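Local coordinates for protein alpha-galacturonidase (Bacillus subtilis, PDB 3FEF) that hydrolyses alpha-1,4-linked galacturonides such as di-galacturonate, releasing alpha-D-galacturonate, as a manganese- and NAD-dependent family 4 glycosidase, at residues A[26-39]-A[58-72]. Sequence-based numbering, arbitrary orientation.
Sequences LSIDERMSGTVALY and NGRWRYEAVSTLKKA
Strands 34-39 and 61-66 run parallel, their axes 27° apart, joined by alternating backbone hydrogen bonds from Arg62 N to Gly34 O (3.1 Å) through to Val66 N to Leu38 O (2.9 Å). The Trp61 indole is clasped on both faces: Ser33 CA, 4.0 Å from the centroid of its five-membered ring, makes a CH-pi contact on one, and Leu26 CD2 of helix 18-28 another on the opposite face. With CG beside the backbone N (chi1 -67°), the ring leans across Gly34, whose C lies 3.3 Å from Trp61 CE3. Shrinking Trp61 to an alanine is likely to leave Leu26 and Ser33 without the flat surface they share, opening a gap between helix end and strand. Val36 lies alongside Tyr63, its CB 3.5 Å from ring atom CD2. Arg60 reaches over the loop 29-33, Glu30 CA over one guanidinium face and NH1 making a weak hydrogen bond to Met32 O. On the sheet face of Ala37, the Tyr39 ring packs on the start of helix 69-73, Leu69 N over one face. This is the second beta-alpha-beta unit of a Rossmann-type domain that probably binds NAD: strand 61-66 edges the parallel sheet, helix 43-53 covers Leu38 and Ala65, and strand 6-11 flanks 34-39.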
ATOM      1  N   LEU A  26     -17.204 -27.271 -27.151  1.00 30.77           N
ATOM      2  CA  LEU A  26     -18.388 -27.768 -26.459  1.00 32.32           C
ATOM      3  C   LEU A  26     -18.822 -29.106 -27.023  1.00 33.78           C
ATOM      4  O   LEU A  26     -19.282 -29.988 -26.293  1.00 36.41           O
ATOM      5  CB  LEU A  26     -19.549 -26.775 -26.559  1.00 29.59           C
ATOM      6  CG  LEU A  26     -19.419 -25.511 -25.713  1.00 29.45           C
ATOM      7  CD1 LEU A  26     -20.626 -24.603 -25.988  1.00 29.27           C
ATOM      8  CD2 LEU A  26     -19.343 -25.879 -24.244  1.00 27.31           C
ATOM      9  N   SER A  27     -18.685 -29.267 -28.326  1.00 33.92           N
ATOM     10  CA  SER A  27     -19.274 -30.436 -28.952  1.00 37.04           C
ATOM     11  C   SER A  27     -18.551 -31.709 -28.533  1.00 37.62           C
ATOM     12  O   SER A  27     -19.136 -32.779 -28.554  1.00 39.97           O
ATOM     13  CB  SER A  27     -19.304 -30.284 -30.475  1.00 34.63           C
ATOM     14  OG  SER A  27     -18.006 -30.453 -31.013  1.00 40.64           O
ATOM     15  N   ILE A  28     -17.287 -31.598 -28.139  1.00 38.70           N
ATOM     16  CA  ILE A  28     -16.531 -32.787 -27.724  1.00 42.16           C
ATOM     17  C   ILE A  28     -16.347 -32.988 -26.214  1.00 43.18           C
ATOM     18  O   ILE A  28     -15.806 -34.005 -25.796  1.00 42.29           O
ATOM     19  CB  ILE A  28     -15.137 -32.859 -28.385  1.00 41.98           C
ATOM     20  CG1 ILE A  28     -14.341 -31.577 -28.117  1.00 41.55           C
ATOM     21  CG2 ILE A  28     -15.273 -33.118 -29.876  1.00 41.77           C
ATOM     22  CD1 ILE A  28     -13.019 -31.542 -28.848  1.00 42.86           C
ATOM     23  N   ASP A  29     -16.770 -32.030 -25.392  1.00 44.88           N
ATOM     24  CA  ASP A  29     -16.656 -32.220 -23.947  1.00 44.62           C
ATOM     25  C   ASP A  29     -17.842 -33.025 -23.433  1.00 45.11           C
ATOM     26  O   ASP A  29     -18.988 -32.650 -23.643  1.00 47.32           O
ATOM     27  CB  ASP A  29     -16.540 -30.886 -23.206  1.00 45.63           C
ATOM     28  CG  ASP A  29     -15.743 -31.012 -21.917  1.00 45.59           C
ATOM     29  OD1 ASP A  29     -16.233 -31.650 -20.962  1.00 45.49           O
ATOM     30  OD2 ASP A  29     -14.611 -30.492 -21.866  1.00 48.79           O
ATOM     31  N   GLU A  30     -17.572 -34.145 -22.775  1.00 45.46           N
ATOM     32  CA  GLU A  30     -18.651 -35.006 -22.303  1.00 45.41           C
ATOM     33  C   GLU A  30     -19.001 -34.714 -20.840  1.00 43.33           C
ATOM     34  O   GLU A  30     -19.947 -35.269 -20.286  1.00 44.90           O
ATOM     35  CB  GLU A  30     -18.285 -36.480 -22.519  1.00 49.17           C
ATOM     36  CG  GLU A  30     -17.701 -36.752 -23.913  1.00 53.34           C
ATOM     37  CD  GLU A  30     -17.958 -38.169 -24.418  1.00 55.69           C
ATOM     38  OE1 GLU A  30     -18.679 -38.937 -23.745  1.00 56.59           O
ATOM     39  OE2 GLU A  30     -17.442 -38.513 -25.504  1.00 58.20           O
ATOM     40  N   ARG A  31     -18.248 -33.806 -20.236  1.00 41.11           N
ATOM     41  CA  ARG A  31     -18.467 -33.409 -18.851  1.00 37.35           C
ATOM     42  C   ARG A  31     -19.731 -32.571 -18.646  1.00 36.49           C
ATOM     43  O   ARG A  31     -20.259 -32.515 -17.545  1.00 37.85           O
ATOM     44  CB  ARG A  31     -17.247 -32.639 -18.335  1.00 38.86           C
ATOM     45  CG  ARG A  31     -15.976 -33.484 -18.105  1.00 36.37           C
ATOM     46  CD  ARG A  31     -14.828 -32.597 -17.553  1.00 38.71           C
ATOM     47  NE  ARG A  31     -14.327 -31.648 -18.547  1.00 35.66           N
ATOM     48  CZ  ARG A  31     -13.299 -30.823 -18.368  1.00 36.94           C
ATOM     49  NH1 ARG A  31     -12.637 -30.806 -17.217  1.00 36.76           N
ATOM     50  NH2 ARG A  31     -12.932 -30.008 -19.351  1.00 35.18           N
HETATM   51  N   MSE A  32     -20.234 -31.930 -19.697  1.00 35.43           N
HETATM   52  CA  MSE A  32     -21.286 -30.931 -19.519  1.00 35.12           C
HETATM   53  C   MSE A  32     -22.362 -30.952 -20.589  1.00 33.46           C
HETATM   54  O   MSE A  32     -22.157 -31.453 -21.687  1.00 33.11           O
HETATM   55  CB  MSE A  32     -20.683 -29.523 -19.535  1.00 36.21           C
HETATM   56  CG  MSE A  32     -19.694 -29.204 -18.434  1.00 37.19           C
HETATM   57 SE   MSE A  32     -18.881 -27.440 -18.766  1.00 43.32          SE
HETATM   58  CE  MSE A  32     -17.880 -27.803 -20.392  1.00 37.95           C
ATOM     59  N   SER A  33     -23.500 -30.350 -20.274  1.00 32.57           N
ATOM     60  CA  SER A  33     -24.507 -30.100 -21.284  1.00 32.36           C
ATOM     61  C   SER A  33     -25.469 -29.031 -20.808  1.00 29.19           C
ATOM     62  O   SER A  33     -25.589 -28.791 -19.605  1.00 30.47           O
ATOM     63  CB  SER A  33     -25.262 -31.392 -21.621  1.00 34.90           C
ATOM     64  OG  SER A  33     -26.293 -31.611 -20.680  1.00 36.84           O
ATOM     65  N   GLY A  34     -26.164 -28.398 -21.748  1.00 29.28           N
ATOM     66  CA  GLY A  34     -27.138 -27.356 -21.433  1.00 27.79           C
ATOM     67  C   GLY A  34     -27.446 -26.530 -22.669  1.00 32.04           C
ATOM     68  O   GLY A  34     -27.529 -27.064 -23.777  1.00 30.59           O
ATOM     69  N   THR A  35     -27.589 -25.220 -22.496  1.00 32.16           N
ATOM     70  CA  THR A  35     -28.005 -24.352 -23.597  1.00 32.36           C
ATOM     71  C   THR A  35     -27.108 -23.123 -23.784  1.00 30.68           C
ATOM     72  O   THR A  35     -26.553 -22.577 -22.825  1.00 28.97           O
ATOM     73  CB  THR A  35     -29.422 -23.823 -23.360  1.00 33.17           C
ATOM     74  OG1 THR A  35     -29.382 -22.927 -22.252  1.00 38.11           O
ATOM     75  CG2 THR A  35     -30.383 -24.959 -23.017  1.00 35.99           C
ATOM     76  N   VAL A  36     -27.013 -22.675 -25.029  1.00 29.31           N
ATOM     77  CA  VAL A  36     -26.291 -21.471 -25.365  1.00 29.26           C
ATOM     78  C   VAL A  36     -27.247 -20.447 -25.966  1.00 30.02           C
ATOM     79  O   VAL A  36     -27.764 -20.647 -27.064  1.00 29.97           O
ATOM     80  CB  VAL A  36     -25.183 -21.776 -26.372  1.00 26.87           C
ATOM     81  CG1 VAL A  36     -24.392 -20.519 -26.692  1.00 25.28           C
ATOM     82  CG2 VAL A  36     -24.261 -22.873 -25.818  1.00 29.34           C
ATOM     83  N   ALA A  37     -27.491 -19.358 -25.242  1.00 29.45           N
ATOM     84  CA  ALA A  37     -28.255 -18.244 -25.790  1.00 30.11           C
ATOM     85  C   ALA A  37     -27.311 -17.342 -26.597  1.00 31.04           C
ATOM     86  O   ALA A  37     -26.375 -16.746 -26.031  1.00 30.58           O
ATOM     87  CB  ALA A  37     -28.907 -17.460 -24.678  1.00 27.68           C
ATOM     88  N   LEU A  38     -27.550 -17.254 -27.907  1.00 29.45           N
ATOM     89  CA  LEU A  38     -26.740 -16.421 -28.791  1.00 30.08           C
ATOM     90  C   LEU A  38     -27.352 -15.030 -28.976  1.00 32.26           C
ATOM     91  O   LEU A  38     -28.458 -14.890 -29.498  1.00 33.57           O
ATOM     92  CB  LEU A  38     -26.586 -17.095 -30.153  1.00 30.68           C
ATOM     93  CG  LEU A  38     -25.924 -18.477 -30.234  1.00 30.89           C
ATOM     94  CD1 LEU A  38     -26.130 -19.089 -31.607  1.00 30.17           C
ATOM     95  CD2 LEU A  38     -24.438 -18.397 -29.929  1.00 29.90           C
ATOM     96  N   TYR A  39     -26.646 -13.992 -28.549  1.00 31.58           N
ATOM     97  CA  TYR A  39     -27.137 -12.639 -28.785  1.00 30.72           C
ATOM     98  C   TYR A  39     -26.163 -11.830 -29.626  1.00 32.82           C
ATOM     99  O   TYR A  39     -24.949 -11.861 -29.399  1.00 29.44           O
ATOM    100  CB  TYR A  39     -27.419 -11.907 -27.472  1.00 32.35           C
ATOM    101  CG  TYR A  39     -27.768 -10.462 -27.701  1.00 34.71           C
ATOM    102  CD1 TYR A  39     -29.069 -10.086 -28.022  1.00 34.19           C
ATOM    103  CD2 TYR A  39     -26.787  -9.472 -27.634  1.00 36.86           C
ATOM    104  CE1 TYR A  39     -29.388  -8.766 -28.257  1.00 35.84           C
ATOM    105  CE2 TYR A  39     -27.097  -8.137 -27.868  1.00 37.40           C
ATOM    106  CZ  TYR A  39     -28.405  -7.795 -28.175  1.00 38.12           C
ATOM    107  OH  TYR A  39     -28.733  -6.473 -28.404  1.00 41.22           O
ATOM    108  N   ASN A  58     -23.398 -34.160 -29.993  1.00 59.34           N
ATOM    109  CA  ASN A  58     -24.356 -35.197 -29.606  1.00 59.84           C
ATOM    110  C   ASN A  58     -25.780 -34.713 -29.397  1.00 58.39           C
ATOM    111  O   ASN A  58     -26.640 -35.504 -29.017  1.00 60.94           O
ATOM    112  CB  ASN A  58     -23.910 -35.866 -28.298  1.00 60.90           C
ATOM    113  CG  ASN A  58     -22.397 -35.889 -28.125  1.00 62.79           C
ATOM    114  OD1 ASN A  58     -21.896 -36.236 -27.053  1.00 63.67           O
ATOM    115  ND2 ASN A  58     -21.662 -35.522 -29.176  1.00 62.90           N
ATOM    116  N   GLY A  59     -26.036 -33.428 -29.626  1.00 54.96           N
ATOM    117  CA  GLY A  59     -27.244 -32.808 -29.092  1.00 51.80           C
ATOM    118  C   GLY A  59     -26.934 -32.421 -27.654  1.00 51.15           C
ATOM    119  O   GLY A  59     -27.817 -32.092 -26.868  1.00 51.32           O
ATOM    120  N   ARG A  60     -25.653 -32.479 -27.318  1.00 49.31           N
ATOM    121  CA  ARG A  60     -25.160 -32.098 -26.013  1.00 47.13           C
ATOM    122  C   ARG A  60     -25.603 -30.667 -25.667  1.00 45.59           C
ATOM    123  O   ARG A  60     -26.071 -30.388 -24.556  1.00 44.15           O
ATOM    124  CB  ARG A  60     -23.630 -32.199 -26.037  1.00 51.22           C
ATOM    125  CG  ARG A  60     -22.909 -31.801 -24.753  1.00 53.38           C
ATOM    126  CD  ARG A  60     -21.392 -31.987 -24.908  1.00 54.52           C
ATOM    127  NE  ARG A  60     -21.007 -33.391 -25.069  1.00 55.72           N
ATOM    128  CZ  ARG A  60     -21.566 -34.404 -24.409  1.00 55.03           C
ATOM    129  NH1 ARG A  60     -22.527 -34.179 -23.525  1.00 54.49           N
ATOM    130  NH2 ARG A  60     -21.152 -35.643 -24.616  1.00 53.94           N
ATOM    131  N   TRP A  61     -25.459 -29.761 -26.628  1.00 40.31           N
ATOM    132  CA  TRP A  61     -25.827 -28.377 -26.408  1.00 38.03           C
ATOM    133  C   TRP A  61     -26.899 -27.862 -27.372  1.00 35.27           C
ATOM    134  O   TRP A  61     -26.786 -28.017 -28.569  1.00 35.62           O
ATOM    135  CB  TRP A  61     -24.578 -27.492 -26.443  1.00 36.16           C
ATOM    136  CG  TRP A  61     -23.656 -27.764 -25.279  1.00 32.91           C
ATOM    137  CD1 TRP A  61     -22.709 -28.746 -25.189  1.00 32.77           C
ATOM    138  CD2 TRP A  61     -23.617 -27.053 -24.040  1.00 32.91           C
ATOM    139  NE1 TRP A  61     -22.081 -28.686 -23.966  1.00 30.59           N
ATOM    140  CE2 TRP A  61     -22.615 -27.650 -23.246  1.00 32.45           C
ATOM    141  CE3 TRP A  61     -24.322 -25.956 -23.527  1.00 32.16           C
ATOM    142  CZ2 TRP A  61     -22.305 -27.190 -21.970  1.00 31.76           C
ATOM    143  CZ3 TRP A  61     -24.014 -25.501 -22.271  1.00 32.00           C
ATOM    144  CH2 TRP A  61     -23.015 -26.117 -21.501  1.00 32.76           C
ATOM    145  N   ARG A  62     -27.936 -27.242 -26.825  1.00 33.93           N
ATOM    146  CA  ARG A  62     -28.971 -26.632 -27.633  1.00 35.02           C
ATOM    147  C   ARG A  62     -28.710 -25.132 -27.776  1.00 34.33           C
ATOM    148  O   ARG A  62     -28.555 -24.412 -26.783  1.00 34.80           O
ATOM    149  CB  ARG A  62     -30.352 -26.894 -27.031  1.00 35.97           C
ATOM    150  CG  ARG A  62     -31.471 -25.989 -27.573  1.00 44.06           C
ATOM    151  CD  ARG A  62     -32.730 -26.801 -27.846  1.00 50.97           C
ATOM    152  NE  ARG A  62     -33.907 -26.339 -27.103  1.00 57.00           N
ATOM    153  CZ  ARG A  62     -35.108 -26.927 -27.162  1.00 60.24           C
ATOM    154  NH1 ARG A  62     -35.289 -28.003 -27.930  1.00 60.04           N
ATOM    155  NH2 ARG A  62     -36.135 -26.446 -26.457  1.00 59.58           N
ATOM    156  N   TYR A  63     -28.647 -24.675 -29.017  1.00 31.58           N
ATOM    157  CA  TYR A  63     -28.389 -23.283 -29.309  1.00 32.48           C
ATOM    158  C   TYR A  63     -29.680 -22.576 -29.667  1.00 33.42           C
ATOM    159  O   TYR A  63     -30.529 -23.149 -30.322  1.00 33.68           O
ATOM    160  CB  TYR A  63     -27.419 -23.181 -30.478  1.00 32.99           C
ATOM    161  CG  TYR A  63     -26.036 -23.660 -30.128  1.00 33.02           C
ATOM    162  CD1 TYR A  63     -25.721 -25.021 -30.151  1.00 32.86           C
ATOM    163  CD2 TYR A  63     -25.047 -22.757 -29.747  1.00 31.29           C
ATOM    164  CE1 TYR A  63     -24.455 -25.457 -29.830  1.00 32.59           C
ATOM    165  CE2 TYR A  63     -23.774 -23.192 -29.418  1.00 33.51           C
ATOM    166  CZ  TYR A  63     -23.490 -24.536 -29.460  1.00 32.66           C
ATOM    167  OH  TYR A  63     -22.229 -24.958 -29.138  1.00 37.16           O
ATOM    168  N   GLU A  64     -29.817 -21.334 -29.214  1.00 34.40           N
ATOM    169  CA  GLU A  64     -30.951 -20.497 -29.564  1.00 34.48           C
ATOM    170  C   GLU A  64     -30.497 -19.043 -29.793  1.00 32.60           C
ATOM    171  O   GLU A  64     -29.976 -18.398 -28.872  1.00 34.53           O
ATOM    172  CB  GLU A  64     -32.007 -20.562 -28.449  1.00 36.08           C
ATOM    173  CG  GLU A  64     -33.377 -20.014 -28.846  1.00 42.90           C
ATOM    174  CD  GLU A  64     -34.209 -19.502 -27.656  1.00 47.48           C
ATOM    175  OE1 GLU A  64     -33.865 -19.795 -26.481  1.00 47.54           O
ATOM    176  OE2 GLU A  64     -35.214 -18.789 -27.905  1.00 49.89           O
ATOM    177  N   ALA A  65     -30.701 -18.516 -31.001  1.00 31.14           N
ATOM    178  CA  ALA A  65     -30.539 -17.071 -31.243  1.00 30.27           C
ATOM    179  C   ALA A  65     -31.646 -16.271 -30.557  1.00 32.02           C
ATOM    180  O   ALA A  65     -32.820 -16.525 -30.782  1.00 31.61           O
ATOM    181  CB  ALA A  65     -30.541 -16.780 -32.722  1.00 29.40           C
ATOM    182  N   VAL A  66     -31.275 -15.309 -29.718  1.00 35.11           N
ATOM    183  CA  VAL A  66     -32.255 -14.494 -28.994  1.00 35.05           C
ATOM    184  C   VAL A  66     -32.082 -13.017 -29.342  1.00 37.41           C
ATOM    185  O   VAL A  66     -31.007 -12.591 -29.773  1.00 39.41           O
ATOM    186  CB  VAL A  66     -32.143 -14.673 -27.458  1.00 35.50           C
ATOM    187  CG1 VAL A  66     -32.414 -16.123 -27.058  1.00 33.92           C
ATOM    188  CG2 VAL A  66     -30.775 -14.216 -26.977  1.00 35.92           C
ATOM    189  N   SER A  67     -33.134 -12.233 -29.129  1.00 38.64           N
ATOM    190  CA  SER A  67     -33.221 -10.892 -29.696  1.00 41.51           C
ATOM    191  C   SER A  67     -32.740  -9.788 -28.775  1.00 41.24           C
ATOM    192  O   SER A  67     -32.508  -8.677 -29.233  1.00 43.76           O
ATOM    193  CB  SER A  67     -34.659 -10.587 -30.106  1.00 42.16           C
ATOM    194  OG  SER A  67     -35.526 -10.832 -29.009  1.00 45.89           O
ATOM    195  N   THR A  68     -32.600 -10.075 -27.484  1.00 40.11           N
ATOM    196  CA  THR A  68     -32.148  -9.050 -26.549  1.00 37.57           C
ATOM    197  C   THR A  68     -31.168  -9.587 -25.502  1.00 36.83           C
ATOM    198  O   THR A  68     -31.151 -10.790 -25.228  1.00 37.26           O
ATOM    199  CB  THR A  68     -33.337  -8.417 -25.820  1.00 36.65           C
ATOM    200  OG1 THR A  68     -33.969  -9.417 -25.030  1.00 36.07           O
ATOM    201  CG2 THR A  68     -34.346  -7.827 -26.816  1.00 36.27           C
ATOM    202  N   LEU A  69     -30.374  -8.679 -24.927  1.00 33.36           N
ATOM    203  CA  LEU A  69     -29.416  -8.984 -23.879  1.00 36.32           C
ATOM    204  C   LEU A  69     -30.094  -9.643 -22.687  1.00 37.77           C
ATOM    205  O   LEU A  69     -29.623 -10.666 -22.164  1.00 35.61           O
ATOM    206  CB  LEU A  69     -28.760  -7.696 -23.380  1.00 39.06           C
ATOM    207  CG  LEU A  69     -27.410  -7.182 -23.883  1.00 42.11           C
ATOM    208  CD1 LEU A  69     -27.084  -5.856 -23.199  1.00 39.80           C
ATOM    209  CD2 LEU A  69     -26.298  -8.210 -23.623  1.00 41.42           C
ATOM    210  N   LYS A  70     -31.183  -9.030 -22.237  1.00 35.03           N
ATOM    211  CA  LYS A  70     -31.911  -9.527 -21.083  1.00 37.28           C
ATOM    212  C   LYS A  70     -32.268 -11.001 -21.228  1.00 36.52           C
ATOM    213  O   LYS A  70     -32.131 -11.767 -20.294  1.00 38.99           O
ATOM    214  CB  LYS A  70     -33.187  -8.712 -20.867  1.00 38.63           C
ATOM    215  CG  LYS A  70     -34.179  -9.359 -19.914  1.00 39.71           C
ATOM    216  CD  LYS A  70     -35.369  -8.444 -19.689  1.00 43.38           C
ATOM    217  CE  LYS A  70     -36.128  -8.808 -18.420  1.00 44.57           C
ATOM    218  NZ  LYS A  70     -37.310  -7.903 -18.267  1.00 48.39           N
ATOM    219  N   LYS A  71     -32.741 -11.392 -22.398  1.00 37.65           N
ATOM    220  CA  LYS A  71     -33.119 -12.775 -22.625  1.00 39.97           C
ATOM    221  C   LYS A  71     -31.894 -13.695 -22.642  1.00 37.96           C
ATOM    222  O   LYS A  71     -31.932 -14.788 -22.103  1.00 36.00           O
ATOM    223  CB  LYS A  71     -33.894 -12.890 -23.930  1.00 43.97           C
ATOM    224  CG  LYS A  71     -35.265 -13.560 -23.791  1.00 49.10           C
ATOM    225  CD  LYS A  71     -36.260 -12.987 -24.812  1.00 51.57           C
ATOM    226  CE  LYS A  71     -35.552 -12.609 -26.114  1.00 51.93           C
ATOM    227  NZ  LYS A  71     -36.400 -11.771 -27.023  1.00 53.94           N
ATOM    228  N   ALA A  72     -30.808 -13.243 -23.259  1.00 37.51           N
ATOM    229  CA  ALA A  72     -29.556 -13.993 -23.231  1.00 36.87           C
ATOM    230  C   ALA A  72     -29.085 -14.225 -21.796  1.00 33.97           C
ATOM    231  O   ALA A  72     -28.711 -15.336 -21.438  1.00 33.58           O
ATOM    232  CB  ALA A  72     -28.482 -13.275 -24.027  1.00 35.27           C
TER